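PDB 3EGO: 2-dehydropantoate 2-reductase from Bacillus subtilis, which probably catalyses the NADPH-dependent reduction of ketopantoate to pantoate in pantothenate biosynthesis. Local coordinates for residues Ile117-Val122 with Arg176-Lys181; Ile142-Phe147 with Phe166-Glu171. All coordinates share one frame; numbering follows the deposited sequence.

Contact 1: residues Ile117-Val122 with Arg176-Lys181; sequences IYVGIV and RLLTGK
Ile121 projects from its strand toward the helix and meets Leu177, Leu178 and Lys181 with different branches. Its CG1 sits in the crowded position between the backbone N and the carbonyl carbon (chi1 60°), and the extended CG1-CD1 arm carries CD1 to Leu177, where it lies 3.5 Å from CD1 of that leucine. The other branch turns to Leu178 and Lys181: Ile121 CG2 is 3.7 Å from Leu178 CD2, the two side chains lying alongside and running opposite ways. Lys181 runs past Ile121 likewise, with its CD 3.8 Å from Ile121 CG2. Leu178 does not set out toward the strand, but both its methyls reach Val119, whose CG1 lies 3.7 Å from Leu178 CD1. Every touch between these side chains is apolar, and Lys181 takes part through its CD methylene, while its NZ is hydrogen-bonded to OD1 of Asn185. Cut back to an alanine, Ile121 would lose CG1, CG2 and CD1, which would probably leave a gap beside Leu177 CD1 and Leu178 CD2, with Lys181 CD touching only CB. By similarity Lys181 is the proton donor and Asn185 a substrate-binding residue, so the apolar patch borders the presumed active site. The strand and helix segments approach to 8.3 Å between axes, inclined at 34°. Val119 and Leu178 also meet Ile105 of helix 103-109, Leu177 reaches Lys143 and Ser145 on strand 142-146, and strand 94-97 hydrogen-bonds to the backbone of Tyr118 and Gly120.

Contact 2: residues Ile142-Phe147 with Phe166-Glu171; sequences IKWSAF and FPIYYE
Ile142, Lys143 and Trp144 pair in parallel register with Ile168, Tyr169 and Tyr170, through alternating backbone bonds: Ile142 N to Pro167 O, Tyr169 N to Ile142 O, Trp144 N to Tyr169 O and Glu171 N to Trp144 O, the last the shortest at 2.7 Å. Beyond this ladder the hydroxyl of Ser145 gives a fifth bond, OG to Glu171 O at 2.9 Å, from 51° above the carbonyl plane. The side chains then divide between two faces. On one, Trp144 and Tyr170 form an edge-to-face pair, with ring planes at 55°. Tyr170 CD1 stands over the six-membered ring of Trp144, 3.5 Å from CH2, and Tyr170 CA makes a CH-pi contact with the five-membered ring. The indole is placed for this by chi1 of 62°, which sets CG between the backbone N and carbonyl carbon. Its CD1 meets Ile168 CG2 at 3.5 Å, the isoleucine side chain standing nearly perpendicular to that of the tryptophan. Farther along the same face, Ile142 CD1 packs on Phe166 CZ, again at 3.5 Å. On the other face, CG of Lys143 comes to the edge of the Tyr169 ring, and Lys143 CE lies 3.8 Å from Glu171 OE2. The ammonium itself is turned to another carboxylate, in a salt bridge with Glu123. Strand 142-146 also pairs antiparallel with strand 116-128, leaving strand 168-170 as a parallel edge strand of the mixed sheet that includes the Rossmann-type region. Helix 174-195 covers the Lys143 side through Leu177, while helix 12-22 meets Ile142 and Phe166 through Cys17.

Overall arrangement
Strands 116-128 and 142-146 are sheet neighbours, so the two contacts, about 8 Å apart between centres, share a framework: Ile117 O to Phe147 N and Val119 O to Ser145 N are probable hydrogen bonds joining them. Contact 1 is buried and purely apolar, setting a helix of the C-terminal family region on the sheet of the Rossmann-type region. Contact 2, farther from the chain centre and only partly buried, is a strand pairing built on backbone hydrogen bonds, with Trp144, Tyr170 and isoleucines on one face, Lys143 and Tyr169 on the other. Leu177 CD2, packed on Ser145 OG, spans both. Strand 168-170 is the element before helix 174-195, so the chain passes from contact 2 to contact 1.

Contact 1: residues Ile117-Val122 with Arg176-Lys181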
loop_
_atom_site.group_PDB
_atom_site.type_symbol
_atom_site.label_atom_id
_atom_site.label_comp_id
_atom_site.label_asym_id
_atom_site.label_seq_id
_atom_site.Cartn_x
_atom_site.Cartn_y
_atom_site.Cartn_z
ATOM N N ILE A 117 7.328 -15.976 34.289
ATOM C CA ILE A 117 6.824 -15.593 32.986
ATOM C C ILE A 117 6.747 -16.753 32.040
ATOM O O ILE A 117 7.728 -17.478 31.840
ATOM C CB ILE A 117 7.680 -14.516 32.344
ATOM C CG1 ILE A 117 7.874 -13.351 33.311
ATOM C CG2 ILE A 117 7.022 -14.027 31.019
ATOM C CD1 ILE A 117 6.576 -12.729 33.796
ATOM N N TYR A 118 5.564 -16.887 31.436
ATOM C CA TYR A 118 5.279 -17.882 30.436
ATOM C C TYR A 118 4.755 -17.173 29.200
ATOM O O TYR A 118 4.137 -16.099 29.281
ATOM C CB TYR A 118 4.254 -18.903 30.962
ATOM C CG TYR A 118 4.715 -19.489 32.288
ATOM C CD1 TYR A 118 5.616 -20.564 32.334
ATOM C CD2 TYR A 118 4.311 -18.923 33.484
ATOM C CE1 TYR A 118 6.071 -21.061 33.569
ATOM C CE2 TYR A 118 4.753 -19.411 34.712
ATOM C CZ TYR A 118 5.631 -20.481 34.750
ATOM O OH TYR A 118 6.053 -20.928 35.990
ATOM N N VAL A 119 4.943 -17.834 28.083
ATOM C CA VAL A 119 4.665 -17.270 26.787
ATOM C C VAL A 119 3.971 -18.367 25.965
ATOM O O VAL A 119 4.323 -19.528 26.089
ATOM C CB VAL A 119 6.087 -16.853 26.277
ATOM C CG1 VAL A 119 6.651 -17.703 25.148
ATOM C CG2 VAL A 119 6.348 -15.298 26.304
ATOM N N GLY A 120 2.971 -18.021 25.151
ATOM C CA GLY A 120 2.277 -19.036 24.350
ATOM C C GLY A 120 1.550 -18.513 23.137
ATOM O O GLY A 120 1.475 -17.313 22.921
ATOM N N ILE A 121 1.047 -19.424 22.329
ATOM C CA ILE A 121 0.293 -19.046 21.168
ATOM C C ILE A 121 -1.073 -19.695 21.227
ATOM O O ILE A 121 -1.263 -20.765 21.824
ATOM C CB ILE A 121 0.986 -19.448 19.869
ATOM C CG1 ILE A 121 1.186 -20.965 19.815
ATOM C CG2 ILE A 121 2.346 -18.699 19.740
ATOM C CD1 ILE A 121 1.771 -21.399 18.473
ATOM N N VAL A 122 -2.020 -19.028 20.598
ATOM C CA VAL A 122 -3.389 -19.499 20.603
ATOM C C VAL A 122 -3.703 -19.945 19.185
ATOM O O VAL A 122 -3.722 -19.115 18.272
ATOM C CB VAL A 122 -4.342 -18.356 20.945
ATOM C CG1 VAL A 122 -5.806 -18.798 20.765
ATOM C CG2 VAL A 122 -4.070 -17.828 22.363
ATOM N N ARG A 176 11.335 -21.258 19.489
ATOM C CA ARG A 176 10.827 -21.989 18.353
ATOM C C ARG A 176 9.301 -21.889 18.224
ATOM O O ARG A 176 8.732 -21.767 17.103
ATOM C CB ARG A 176 11.220 -23.466 18.485
ATOM C CG ARG A 176 10.765 -24.283 17.300
ATOM C CD ARG A 176 11.280 -25.723 17.388
ATOM N NE ARG A 176 12.738 -25.764 17.511
ATOM C CZ ARG A 176 13.439 -26.863 17.773
ATOM N NH1 ARG A 176 12.818 -28.026 17.952
ATOM N NH2 ARG A 176 14.764 -26.796 17.867
ATOM N N LEU A 177 8.630 -21.988 19.368
ATOM C CA LEU A 177 7.157 -21.920 19.376
ATOM C C LEU A 177 6.651 -20.610 18.705
ATOM O O LEU A 177 5.854 -20.625 17.743
ATOM C CB LEU A 177 6.657 -22.027 20.833
ATOM C CG LEU A 177 5.118 -22.045 20.926
ATOM C CD1 LEU A 177 4.482 -23.088 20.008
ATOM C CD2 LEU A 177 4.711 -22.253 22.363
ATOM N N LEU A 178 7.120 -19.504 19.229
ATOM C CA LEU A 178 6.678 -18.150 18.804
ATOM C C LEU A 178 7.108 -17.764 17.401
ATOM O O LEU A 178 6.332 -17.183 16.622
ATOM C CB LEU A 178 7.142 -17.077 19.805
ATOM C CG LEU A 178 6.722 -17.137 21.287
ATOM C CD1 LEU A 178 6.579 -15.781 21.943
ATOM C CD2 LEU A 178 5.485 -17.921 21.510
ATOM N N THR A 179 8.359 -18.075 17.063
ATOM C CA THR A 179 8.872 -17.680 15.757
ATOM C C THR A 179 8.173 -18.507 14.744
ATOM O O THR A 179 7.980 -18.083 13.636
ATOM C CB THR A 179 10.407 -17.935 15.589
ATOM O OG1 THR A 179 10.697 -19.332 15.809
ATOM C CG2 THR A 179 11.182 -17.066 16.528
ATOM N N GLY A 180 7.767 -19.706 15.124
ATOM C CA GLY A 180 7.147 -20.588 14.147
ATOM C C GLY A 180 5.809 -20.053 13.689
ATOM O O GLY A 180 5.345 -20.332 12.584
ATOM N N LYS A 181 5.157 -19.300 14.556
ATOM C CA LYS A 181 3.892 -18.662 14.180
ATOM C C LYS A 181 4.188 -17.293 13.532
ATOM O O LYS A 181 3.513 -16.881 12.597
ATOM C CB LYS A 181 3.013 -18.511 15.425
ATOM C CG LYS A 181 1.672 -17.756 15.199
ATOM C CD LYS A 181 0.755 -17.837 16.444
ATOM C CE LYS A 181 -0.190 -16.632 16.508
ATOM N NZ LYS A 181 -0.846 -16.397 15.185
#

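Contact 2: residues Ile142-Phe147 with Phe166-Glu171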
loop_
_atom_site.group_PDB
_atom_site.type_symbol
_atom_site.label_atom_id
_atom_site.label_comp_id
_atom_site.label_asym_id
_atom_site.label_seq_id
_atom_site.Cartn_x
_atom_site.Cartn_y
_atom_site.Cartn_z
ATOM N N ILE A 142 -4.100 -24.234 22.858
ATOM C CA ILE A 142 -3.125 -23.262 23.308
ATOM C C ILE A 142 -1.847 -24.019 23.564
ATOM O O ILE A 142 -1.872 -25.126 24.112
ATOM C CB ILE A 142 -3.580 -22.546 24.580
ATOM C CG1 ILE A 142 -4.722 -21.560 24.224
ATOM C CG2 ILE A 142 -2.398 -21.792 25.267
ATOM C CD1 ILE A 142 -5.343 -20.841 25.526
ATOM N N LYS A 143 -0.729 -23.448 23.141
ATOM C CA LYS A 143 0.590 -24.029 23.446
ATOM C C LYS A 143 1.423 -23.012 24.198
ATOM O O LYS A 143 1.432 -21.817 23.882
ATOM C CB LYS A 143 1.290 -24.459 22.142
ATOM C CG LYS A 143 0.579 -25.603 21.405
ATOM C CD LYS A 143 1.147 -25.810 20.021
ATOM C CE LYS A 143 0.739 -27.168 19.428
ATOM N NZ LYS A 143 0.607 -27.082 17.952
ATOM N N TRP A 144 2.123 -23.456 25.228
ATOM C CA TRP A 144 2.856 -22.514 26.060
ATOM C C TRP A 144 4.246 -23.072 26.413
ATOM O O TRP A 144 4.476 -24.283 26.290
ATOM C CB TRP A 144 2.096 -22.181 27.347
ATOM C CG TRP A 144 1.901 -23.376 28.189
ATOM C CD1 TRP A 144 0.965 -24.369 28.018
ATOM C CD2 TRP A 144 2.678 -23.737 29.336
ATOM N NE1 TRP A 144 1.126 -25.333 28.993
ATOM C CE2 TRP A 144 2.160 -24.959 29.827
ATOM C CE3 TRP A 144 3.765 -23.135 29.996
ATOM C CZ2 TRP A 144 2.722 -25.634 30.953
ATOM C CZ3 TRP A 144 4.320 -23.789 31.129
ATOM C CH2 TRP A 144 3.787 -25.033 31.588
ATOM N N SER A 145 5.137 -22.174 26.844
ATOM C CA SER A 145 6.516 -22.513 27.226
ATOM C C SER A 145 6.894 -21.634 28.386
ATOM O O SER A 145 6.280 -20.576 28.567
ATOM C CB SER A 145 7.462 -22.191 26.085
ATOM O OG SER A 145 7.078 -22.872 24.908
ATOM N N ALA A 146 7.906 -22.024 29.172
ATOM C CA ALA A 146 8.505 -21.127 30.160
ATOM C C ALA A 146 9.397 -20.063 29.510
ATOM O O ALA A 146 10.174 -20.348 28.599
ATOM C CB ALA A 146 9.392 -21.952 31.226
ATOM N N PHE A 147 9.318 -18.840 29.982
ATOM C CA PHE A 147 10.202 -17.813 29.425
ATOM C C PHE A 147 11.289 -17.569 30.472
ATOM O O PHE A 147 11.023 -17.448 31.669
ATOM C CB PHE A 147 9.437 -16.531 29.077
ATOM C CG PHE A 147 10.282 -15.433 28.469
ATOM C CD1 PHE A 147 10.557 -15.399 27.108
ATOM C CD2 PHE A 147 10.772 -14.410 29.258
ATOM C CE1 PHE A 147 11.320 -14.346 26.550
ATOM C CE2 PHE A 147 11.541 -13.381 28.699
ATOM C CZ PHE A 147 11.812 -13.359 27.353
ATOM N N PHE A 166 -10.670 -27.392 24.600
ATOM C CA PHE A 166 -9.749 -26.382 25.055
ATOM C C PHE A 166 -8.440 -27.052 25.486
ATOM O O PHE A 166 -8.026 -26.877 26.583
ATOM C CB PHE A 166 -10.334 -25.577 26.252
ATOM C CG PHE A 166 -9.708 -24.201 26.443
ATOM C CD1 PHE A 166 -9.843 -23.186 25.463
ATOM C CD2 PHE A 166 -8.969 -23.921 27.606
ATOM C CE1 PHE A 166 -9.232 -21.895 25.664
ATOM C CE2 PHE A 166 -8.380 -22.658 27.818
ATOM C CZ PHE A 166 -8.502 -21.647 26.834
ATOM N N PRO A 167 -7.835 -27.890 24.627
ATOM C CA PRO A 167 -6.582 -28.508 25.099
ATOM C C PRO A 167 -5.435 -27.515 25.253
ATOM O O PRO A 167 -5.356 -26.499 24.521
ATOM C CB PRO A 167 -6.255 -29.528 23.988
ATOM C CG PRO A 167 -6.883 -28.943 22.792
ATOM C CD PRO A 167 -8.194 -28.364 23.282
ATOM N N ILE A 168 -4.522 -27.827 26.165
ATOM C CA ILE A 168 -3.396 -26.969 26.417
ATOM C C ILE A 168 -2.132 -27.829 26.474
ATOM O O ILE A 168 -2.116 -28.854 27.189
ATOM C CB ILE A 168 -3.599 -26.182 27.733
ATOM C CG1 ILE A 168 -4.809 -25.240 27.567
ATOM C CG2 ILE A 168 -2.391 -25.330 28.013
ATOM C CD1 ILE A 168 -5.226 -24.489 28.889
ATOM N N TYR A 169 -1.107 -27.457 25.680
ATOM C CA TYR A 169 0.093 -28.294 25.515
ATOM C C TYR A 169 1.316 -27.496 25.878
ATOM O O TYR A 169 1.412 -26.319 25.517
ATOM C CB TYR A 169 0.222 -28.745 24.058
ATOM C CG TYR A 169 -0.968 -29.498 23.602
ATOM C CD1 TYR A 169 -1.357 -30.680 24.254
ATOM C CD2 TYR A 169 -1.721 -29.054 22.520
ATOM C CE1 TYR A 169 -2.494 -31.371 23.858
ATOM C CE2 TYR A 169 -2.836 -29.759 22.125
ATOM C CZ TYR A 169 -3.205 -30.906 22.806
ATOM O OH TYR A 169 -4.303 -31.609 22.361
ATOM N N TYR A 170 2.237 -28.122 26.613
ATOM C CA TYR A 170 3.501 -27.478 26.964
ATOM C C TYR A 170 4.516 -27.772 25.885
ATOM O O TYR A 170 4.571 -28.901 25.397
ATOM C CB TYR A 170 4.006 -28.042 28.293
ATOM C CG TYR A 170 5.411 -27.627 28.637
ATOM C CD1 TYR A 170 5.706 -26.317 28.983
ATOM C CD2 TYR A 170 6.459 -28.550 28.605
ATOM C CE1 TYR A 170 7.004 -25.939 29.301
ATOM C CE2 TYR A 170 7.755 -28.172 28.922
ATOM C CZ TYR A 170 8.012 -26.874 29.258
ATOM O OH TYR A 170 9.303 -26.496 29.558
ATOM N N GLU A 171 5.310 -26.773 25.499
ATOM C CA GLU A 171 6.411 -26.987 24.534
ATOM C C GLU A 171 7.702 -26.500 25.221
ATOM O O GLU A 171 7.684 -25.521 25.945
ATOM C CB GLU A 171 6.168 -26.250 23.210
ATOM C CG GLU A 171 4.861 -26.636 22.487
ATOM C CD GLU A 171 4.980 -27.922 21.649
ATOM O OE1 GLU A 171 5.929 -28.700 21.898
ATOM O OE2 GLU A 171 4.133 -28.158 20.748
#